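Extracellular protein containing a SCP domain (Bacillus anthracis, PDB 4IFA) is of unknown function but is secreted and carries an SCP (CAP superfamily) domain, and has been considered as a vaccine candidate linked to virulence. Local coordinates at residues A[290-295]-A[330-335]; A[238-243]-A[321-326]. All blocks are in the same frame, centred on the assembly; numbering follows the deposited sequence.

Contact 1: A[290-295]-A[330-335]; sequences NIAAQH and KFYTQN
Asn290 and Gln334 run side by side from a hydrogen-bonded pair of antiparallel strands, their amide planes 30° apart. Asn290 ND2 donates a hydrogen bond to Gln334 OE1 at 2.9 Å, almost straight in line with the acceptor's C=O bond though somewhat out of the Asn290 amide plane. The extended Gln334 chain (chi2 177°) brings OE1 alongside Asn290 ND2. Asn290 is gripped further by His311 O at ND2 and Asn314 at OD1, so this buried amide is fixed in rotation. On the same face Ala292 CB rests against Tyr332 CD2, and the phenol reaches past the strand end to donate a hydrogen bond to His295 O, 2.7 Å from Tyr332 OH and well above that carbonyl's plane. Trp305 of helix 298-306 covers Asn290, Ala292, Tyr332 and Gln334.

Ile291, Ala293, Phe331 and Thr333 share the other face. Ala293 CB sits over the Phe331 ring, 4.0 Å from its centroid, in a CH-pi contact. In the loop after the strand, the Gln294 amide stands nearly perpendicular to that ring (88°), with NE2 3.6 Å from Phe331 CE2. Ile291 CG2 lies 3.6 Å from Thr333 OG1, whose hydroxyl bonds to Ser254. Where strand 286-293 ends, Lys330 stretches past His295 O, and its NZ shares a water with Gln294 O and bonds to Tyr77.

The two strands belong to the central sheet of the SCP domain. Their side-chain bonds add to the backbone pairing at both ends: a buried amide pair at one, and at the other a phenol that ties down the chain leaving strand 286-293.

Contact 2: A[238-243]-A[321-326]; sequences PLLAWD and TGLGVG
Trp242 brings the six-membered part of its indole up to the backbone of Val325, with CZ3 4.1 Å from Val325 CG2 and CH2 3.6 Å from Val325 O. This is the parallel edge of the mixed sheet in the SCP domain: the short strand 241-242 runs beside strand 322-328, pairing Ala241 with Gly322 and Trp242 with Leu323. CG of Trp242 stands anti to the backbone N (chi1 178°), which sends the ring forward along the neighbouring strand, crossing the Val325 side chain at about a right angle. Gly324 CA approaches the indole near its rim. Phe225 of helix 210-234 meets the same tryptophan edge-to-face, and NE1 bonds to Gln244 OE1.

One step back, Leu240 and Leu323 cross obliquely, CD1 of the first lying 4.0 Å from CB of the second, while Leu240 CD2 leans on the peptide between Thr321 and Gly322. Phe336 of strand 331-338 touches both leucines.

Three backbone bonds join the segments. Ala241 N points almost straight at Thr321 O (N-H...O 175°), and Leu323 N returns to Ala241 O at 2.9 Å. Thr321 and Gly322 together face Ile337 of strand 331-338, a classic beta bulge at the start of strand 322-328.

Beyond strand 241-242 the chain turns into helix 244-260. Asp243 is its N-cap, the side chain capping a backbone N of the helix; OD2 also bonds to Thr246 OG1, and OD1 forms a salt bridge with Lys339 NZ. The last link across the segments is Asp243 N to Leu323 O, 3.0 Å long, with the nitrogen well above the carbonyl plane.

Both contacts belong to one four-stranded mixed sheet and meet at its centre: Thr333 O and Asn335 O of contact 1 lie against Val325 CG1 and Leu323 CD1 of contact 2, with probable hydrogen bonds from Gly326 N to Thr333 O and from Asn335 N to Gly324 O. Contact 1 joins an outermost strand to an inner one in antiparallel register, lies nearer the chain centre (about 12 against 17 Å, centre to centre), and adds side-chain hydrogen bonds to its backbone pairing. Contact 2 holds the opposite outermost strand in parallel; its hydrogen bonds across the segments are all backbone ones, beside largely apolar side-chain packing. Ile224 of helix 210-234 touches both, through Tyr332, Gln334 and Val325.

Contact 1: A[290-295]-A[330-335]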
ATOM      1  N   ASN A 290      -4.716  -9.118  11.840  1.00 18.17           N
ATOM      2  CA  ASN A 290      -3.820  -7.982  11.926  1.00 18.52           C
ATOM      3  C   ASN A 290      -4.691  -6.722  11.965  1.00 18.55           C
ATOM      4  O   ASN A 290      -5.595  -6.578  11.162  1.00 18.02           O
ATOM      5  CB  ASN A 290      -2.864  -7.861  10.722  1.00 18.48           C
ATOM      6  CG  ASN A 290      -1.790  -8.897  10.718  1.00 18.01           C
ATOM      7  OD1 ASN A 290      -1.427  -9.443  11.760  1.00 19.01           O
ATOM      8  ND2 ASN A 290      -1.198  -9.145   9.531  1.00 18.22           N
ATOM      9  N   ILE A 291      -4.354  -5.805  12.862  1.00 18.22           N
ATOM     10  CA  ILE A 291      -5.026  -4.518  12.996  1.00 18.00           C
ATOM     11  C   ILE A 291      -4.016  -3.376  12.879  1.00 17.57           C
ATOM     12  O   ILE A 291      -2.841  -3.510  13.219  1.00 18.87           O
ATOM     13  CB  ILE A 291      -5.876  -4.386  14.319  1.00 18.19           C
ATOM     14  CG1 ILE A 291      -5.066  -4.805  15.533  1.00 20.57           C
ATOM     15  CG2 ILE A 291      -7.172  -5.209  14.185  1.00 20.70           C
ATOM     16  CD1 ILE A 291      -5.820  -4.563  16.883  1.00 23.03           C
ATOM     17  N   ALA A 292      -4.493  -2.254  12.323  1.00 18.46           N
ATOM     18  CA  ALA A 292      -3.702  -1.038  12.171  1.00 18.51           C
ATOM     19  C   ALA A 292      -4.602   0.168  12.248  1.00 19.87           C
ATOM     20  O   ALA A 292      -5.772   0.111  11.886  1.00 19.28           O
ATOM     21  CB  ALA A 292      -3.020  -1.026  10.800  1.00 19.77           C
ATOM     22  N   ALA A 293      -4.052   1.268  12.731  1.00 19.63           N
ATOM     23  CA  ALA A 293      -4.792   2.520  12.787  1.00 21.02           C
ATOM     24  C   ALA A 293      -3.911   3.723  12.461  1.00 21.18           C
ATOM     25  O   ALA A 293      -2.778   3.834  12.898  1.00 21.84           O
ATOM     26  CB  ALA A 293      -5.419   2.733  14.180  1.00 21.04           C
ATOM     27  N   GLN A 294      -4.503   4.636  11.696  1.00 21.24           N
ATOM     28  CA  GLN A 294      -3.949   5.962  11.386  1.00 22.16           C
ATOM     29  C   GLN A 294      -2.984   6.076  10.224  1.00 21.21           C
ATOM     30  O   GLN A 294      -2.649   7.183   9.807  1.00 23.78           O
ATOM     31  CB  GLN A 294      -3.408   6.698  12.629  1.00 24.10           C
ATOM     32  CG  GLN A 294      -4.432   6.762  13.792  1.00 27.22           C
ATOM     33  CD  GLN A 294      -5.767   7.359  13.368  1.00 30.13           C
ATOM     34  OE1 GLN A 294      -5.816   8.231  12.497  1.00 34.30           O
ATOM     35  NE2 GLN A 294      -6.847   6.940  14.023  1.00 34.52           N
ATOM     36  N   HIS A 295      -2.570   4.937   9.670  1.00 20.42           N
ATOM     37  CA  HIS A 295      -1.754   4.958   8.454  1.00 19.33           C
ATOM     38  C   HIS A 295      -2.541   5.719   7.373  1.00 18.93           C
ATOM     39  O   HIS A 295      -3.779   5.645   7.332  1.00 20.65           O
ATOM     40  CB  HIS A 295      -1.388   3.556   8.007  1.00 18.81           C
ATOM     41  CG  HIS A 295      -0.686   2.767   9.070  1.00 19.73           C
ATOM     42  ND1 HIS A 295      -1.338   2.274  10.190  1.00 19.89           N
ATOM     43  CD2 HIS A 295       0.610   2.419   9.196  1.00 20.37           C
ATOM     44  CE1 HIS A 295      -0.465   1.618  10.931  1.00 21.02           C
ATOM     45  NE2 HIS A 295       0.732   1.708  10.353  1.00 20.00           N
ATOM     46  N   LYS A 330      -9.569   5.299   8.970  1.00 24.05           N
ATOM     47  CA  LYS A 330      -8.183   4.827   8.967  1.00 22.74           C
ATOM     48  C   LYS A 330      -7.923   3.705   9.948  1.00 21.29           C
ATOM     49  O   LYS A 330      -6.858   3.629  10.525  1.00 21.64           O
ATOM     50  CB  LYS A 330      -7.192   6.010   9.122  1.00 23.98           C
ATOM     51  CG  LYS A 330      -7.296   6.992   7.927  1.00 28.25           C
ATOM     52  CD  LYS A 330      -6.247   8.063   8.018  1.00 31.39           C
ATOM     53  CE  LYS A 330      -6.398   9.051   6.883  1.00 35.65           C
ATOM     54  NZ  LYS A 330      -5.549  10.265   7.109  1.00 41.83           N
ATOM     55  N   PHE A 331      -8.919   2.810  10.117  1.00 20.71           N
ATOM     56  CA  PHE A 331      -8.775   1.595  10.902  1.00 19.40           C
ATOM     57  C   PHE A 331      -8.847   0.460   9.887  1.00 19.39           C
ATOM     58  O   PHE A 331      -9.816   0.353   9.130  1.00 20.78           O
ATOM     59  CB  PHE A 331      -9.878   1.489  11.990  1.00 19.74           C
ATOM     60  CG  PHE A 331      -9.656   2.397  13.162  1.00 21.19           C
ATOM     61  CD1 PHE A 331      -9.154   1.905  14.369  1.00 23.51           C
ATOM     62  CD2 PHE A 331      -9.839   3.765  13.023  1.00 25.09           C
ATOM     63  CE1 PHE A 331      -8.887   2.761  15.403  1.00 23.47           C
ATOM     64  CE2 PHE A 331      -9.591   4.619  14.082  1.00 24.98           C
ATOM     65  CZ  PHE A 331      -9.096   4.092  15.246  1.00 23.67           C
ATOM     66  N   TYR A 332      -7.815  -0.368   9.898  1.00 18.96           N
ATOM     67  CA  TYR A 332      -7.615  -1.439   8.933  1.00 18.28           C
ATOM     68  C   TYR A 332      -7.479  -2.768   9.624  1.00 17.32           C
ATOM     69  O   TYR A 332      -6.680  -2.919  10.561  1.00 18.62           O
ATOM     70  CB  TYR A 332      -6.284  -1.195   8.174  1.00 18.70           C
ATOM     71  CG  TYR A 332      -6.100   0.212   7.613  1.00 17.65           C
ATOM     72  CD1 TYR A 332      -6.453   0.516   6.295  1.00 19.19           C
ATOM     73  CD2 TYR A 332      -5.542   1.219   8.377  1.00 17.64           C
ATOM     74  CE1 TYR A 332      -6.271   1.761   5.765  1.00 19.85           C
ATOM     75  CE2 TYR A 332      -5.369   2.505   7.839  1.00 20.01           C
ATOM     76  CZ  TYR A 332      -5.724   2.767   6.540  1.00 18.42           C
ATOM     77  OH  TYR A 332      -5.564   4.029   6.008  1.00 20.32           O
ATOM     78  N   THR A 333      -8.305  -3.745   9.208  1.00 18.00           N
ATOM     79  CA  THR A 333      -8.286  -5.070   9.796  1.00 18.23           C
ATOM     80  C   THR A 333      -8.218  -6.161   8.742  1.00 17.47           C
ATOM     81  O   THR A 333      -9.030  -6.191   7.827  1.00 19.09           O
ATOM     82  CB  THR A 333      -9.578  -5.305  10.634  1.00 18.40           C
ATOM     83  OG1 THR A 333      -9.650  -4.350  11.702  1.00 19.29           O
ATOM     84  CG2 THR A 333      -9.651  -6.692  11.249  1.00 19.48           C
ATOM     85  N   GLN A 334      -7.247  -7.055   8.906  1.00 17.16           N
ATOM     86  CA  GLN A 334      -7.181  -8.302   8.142  1.00 17.70           C
ATOM     87  C   GLN A 334      -7.664  -9.418   9.037  1.00 17.56           C
ATOM     88  O   GLN A 334      -7.151  -9.576  10.159  1.00 18.44           O
ATOM     89  CB  GLN A 334      -5.745  -8.643   7.742  1.00 18.74           C
ATOM     90  CG  GLN A 334      -5.129  -7.769   6.679  1.00 18.07           C
ATOM     91  CD  GLN A 334      -3.676  -8.122   6.401  1.00 17.99           C
ATOM     92  OE1 GLN A 334      -2.883  -8.334   7.322  1.00 18.10           O
ATOM     93  NE2 GLN A 334      -3.310  -8.212   5.108  1.00 17.99           N
ATOM     94  N   ASN A 335      -8.584 -10.240   8.524  1.00 18.30           N
ATOM     95  CA  ASN A 335      -8.975 -11.479   9.185  1.00 17.90           C
ATOM     96  C   ASN A 335      -8.645 -12.625   8.223  1.00 18.45           C
ATOM     97  O   ASN A 335      -9.188 -12.748   7.120  1.00 19.37           O
ATOM     98  CB  ASN A 335     -10.435 -11.496   9.645  1.00 19.12           C
ATOM     99  CG  ASN A 335     -10.690 -10.656  10.887  1.00 20.23           C
ATOM    100  OD1 ASN A 335      -9.751 -10.096  11.539  1.00 22.30           O
ATOM    101  ND2 ASN A 335     -11.961 -10.541  11.230  1.00 19.29           N
TER
HETATM  102  O   HOH W   1      -3.018   9.454   8.277  1.00 49.00           O

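Contact 2: A[238-243]-A[321-326]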
ATOM      1  N   PRO A 238       1.056 -20.229  -1.049  1.00 25.85           N
ATOM      2  CA  PRO A 238      -0.148 -20.199  -1.834  1.00 26.21           C
ATOM      3  C   PRO A 238      -0.902 -18.901  -1.601  1.00 24.00           C
ATOM      4  O   PRO A 238      -0.864 -18.331  -0.514  1.00 23.02           O
ATOM      5  CB  PRO A 238      -0.966 -21.366  -1.286  1.00 27.27           C
ATOM      6  CG  PRO A 238       0.001 -22.225  -0.593  1.00 31.64           C
ATOM      7  CD  PRO A 238       1.074 -21.330  -0.085  1.00 28.21           C
ATOM      8  N   LEU A 239      -1.620 -18.456  -2.619  1.00 23.72           N
ATOM      9  CA  LEU A 239      -2.377 -17.242  -2.519  1.00 23.80           C
ATOM     10  C   LEU A 239      -3.613 -17.465  -1.657  1.00 22.92           C
ATOM     11  O   LEU A 239      -4.091 -18.607  -1.468  1.00 25.38           O
ATOM     12  CB  LEU A 239      -2.801 -16.757  -3.895  1.00 24.62           C
ATOM     13  CG  LEU A 239      -1.664 -16.498  -4.908  1.00 28.65           C
ATOM     14  CD1 LEU A 239      -2.225 -15.712  -6.092  1.00 32.72           C
ATOM     15  CD2 LEU A 239      -0.479 -15.749  -4.266  1.00 30.39           C
ATOM     16  N   LEU A 240      -4.091 -16.379  -1.084  1.00 20.59           N
ATOM     17  CA  LEU A 240      -5.285 -16.400  -0.261  1.00 21.11           C
ATOM     18  C   LEU A 240      -6.501 -16.006  -1.101  1.00 22.29           C
ATOM     19  O   LEU A 240      -6.438 -15.136  -2.002  1.00 23.39           O
ATOM     20  CB  LEU A 240      -5.133 -15.406   0.898  1.00 20.64           C
ATOM     21  CG  LEU A 240      -3.973 -15.642   1.853  1.00 20.22           C
ATOM     22  CD1 LEU A 240      -3.712 -14.446   2.764  1.00 23.73           C
ATOM     23  CD2 LEU A 240      -4.161 -16.915   2.665  1.00 24.96           C
ATOM     24  N   ALA A 241      -7.606 -16.690  -0.851  1.00 22.26           N
ATOM     25  CA  ALA A 241      -8.895 -16.411  -1.493  1.00 22.70           C
ATOM     26  C   ALA A 241      -9.671 -15.404  -0.700  1.00 24.01           C
ATOM     27  O   ALA A 241      -9.715 -15.480   0.496  1.00 23.54           O
ATOM     28  CB  ALA A 241      -9.735 -17.712  -1.600  1.00 23.17           C
ATOM     29  N   TRP A 242     -10.324 -14.456  -1.377  1.00 21.58           N
ATOM     30  CA  TRP A 242     -11.161 -13.469  -0.728  1.00 23.55           C
ATOM     31  C   TRP A 242     -12.373 -14.124  -0.116  1.00 23.05           C
ATOM     32  O   TRP A 242     -13.027 -14.982  -0.753  1.00 26.25           O
ATOM     33  CB  TRP A 242     -11.658 -12.446  -1.772  1.00 22.94           C
ATOM     34  CG  TRP A 242     -12.587 -11.376  -1.237  1.00 24.31           C
ATOM     35  CD1 TRP A 242     -13.953 -11.342  -1.366  1.00 25.52           C
ATOM     36  CD2 TRP A 242     -12.238 -10.235  -0.431  1.00 22.71           C
ATOM     37  NE1 TRP A 242     -14.463 -10.233  -0.737  1.00 25.78           N
ATOM     38  CE2 TRP A 242     -13.440  -9.526  -0.168  1.00 22.99           C
ATOM     39  CE3 TRP A 242     -11.038  -9.709   0.050  1.00 20.63           C
ATOM     40  CZ2 TRP A 242     -13.458  -8.346   0.575  1.00 24.22           C
ATOM     41  CZ3 TRP A 242     -11.051  -8.526   0.742  1.00 22.61           C
ATOM     42  CH2 TRP A 242     -12.246  -7.870   1.031  1.00 22.94           C
ATOM     43  N   ASP A 243     -12.682 -13.729   1.125  1.00 23.96           N
ATOM     44  CA  ASP A 243     -13.892 -14.232   1.755  1.00 25.27           C
ATOM     45  C   ASP A 243     -14.740 -13.052   2.204  1.00 25.14           C
ATOM     46  O   ASP A 243     -14.384 -12.314   3.145  1.00 24.26           O
ATOM     47  CB  ASP A 243     -13.603 -15.143   2.937  1.00 25.98           C
ATOM     48  CG  ASP A 243     -14.859 -15.851   3.402  1.00 28.88           C
ATOM     49  OD1 ASP A 243     -15.382 -16.744   2.657  1.00 33.47           O
ATOM     50  OD2 ASP A 243     -15.401 -15.501   4.461  1.00 29.45           O
ATOM     51  N   THR A 321      -5.860 -20.045   4.203  1.00 22.76           N
ATOM     52  CA  THR A 321      -6.381 -20.207   2.867  1.00 23.01           C
ATOM     53  C   THR A 321      -7.188 -19.029   2.370  1.00 21.78           C
ATOM     54  O   THR A 321      -7.321 -18.850   1.151  1.00 22.92           O
ATOM     55  CB  THR A 321      -7.273 -21.461   2.769  1.00 24.93           C
ATOM     56  OG1 THR A 321      -8.388 -21.378   3.674  1.00 24.61           O
ATOM     57  CG2 THR A 321      -6.454 -22.711   3.090  1.00 26.19           C
ATOM     58  N   GLY A 322      -7.737 -18.229   3.279  1.00 21.87           N
ATOM     59  CA  GLY A 322      -8.627 -17.132   2.932  1.00 20.87           C
ATOM     60  C   GLY A 322      -8.293 -15.874   3.708  1.00 20.21           C
ATOM     61  O   GLY A 322      -7.633 -15.901   4.742  1.00 20.16           O
ATOM     62  N   LEU A 323      -8.814 -14.764   3.210  1.00 20.02           N
ATOM     63  CA  LEU A 323      -8.612 -13.445   3.781  1.00 18.98           C
ATOM     64  C   LEU A 323      -9.781 -12.550   3.512  1.00 19.34           C
ATOM     65  O   LEU A 323     -10.227 -12.440   2.373  1.00 21.19           O
ATOM     66  CB  LEU A 323      -7.344 -12.780   3.213  1.00 18.49           C
ATOM     67  CG  LEU A 323      -6.991 -11.357   3.613  1.00 17.25           C
ATOM     68  CD1 LEU A 323      -6.862 -11.213   5.121  1.00 19.69           C
ATOM     69  CD2 LEU A 323      -5.744 -10.877   2.869  1.00 18.76           C
ATOM     70  N   GLY A 324     -10.276 -11.909   4.561  1.00 19.29           N
ATOM     71  CA  GLY A 324     -11.230 -10.810   4.394  1.00 19.54           C
ATOM     72  C   GLY A 324     -10.564  -9.586   5.017  1.00 20.08           C
ATOM     73  O   GLY A 324      -9.933  -9.642   6.067  1.00 19.89           O
ATOM     74  N   VAL A 325     -10.685  -8.448   4.358  1.00 18.94           N
ATOM     75  CA  VAL A 325     -10.109  -7.188   4.835  1.00 19.05           C
ATOM     76  C   VAL A 325     -11.267  -6.240   5.055  1.00 19.24           C
ATOM     77  O   VAL A 325     -12.126  -6.121   4.206  1.00 20.25           O
ATOM     78  CB  VAL A 325      -9.125  -6.555   3.799  1.00 18.44           C
ATOM     79  CG1 VAL A 325      -8.444  -5.356   4.406  1.00 17.65           C
ATOM     80  CG2 VAL A 325      -8.049  -7.576   3.301  1.00 20.49           C
ATOM     81  N   GLY A 326     -11.234  -5.530   6.178  1.00 19.37           N
ATOM     82  CA  GLY A 326     -12.271  -4.540   6.507  1.00 19.54           C
ATOM     83  C   GLY A 326     -11.628  -3.250   6.965  1.00 19.23           C
ATOM     84  O   GLY A 326     -10.800  -3.253   7.871  1.00 20.97           O
TER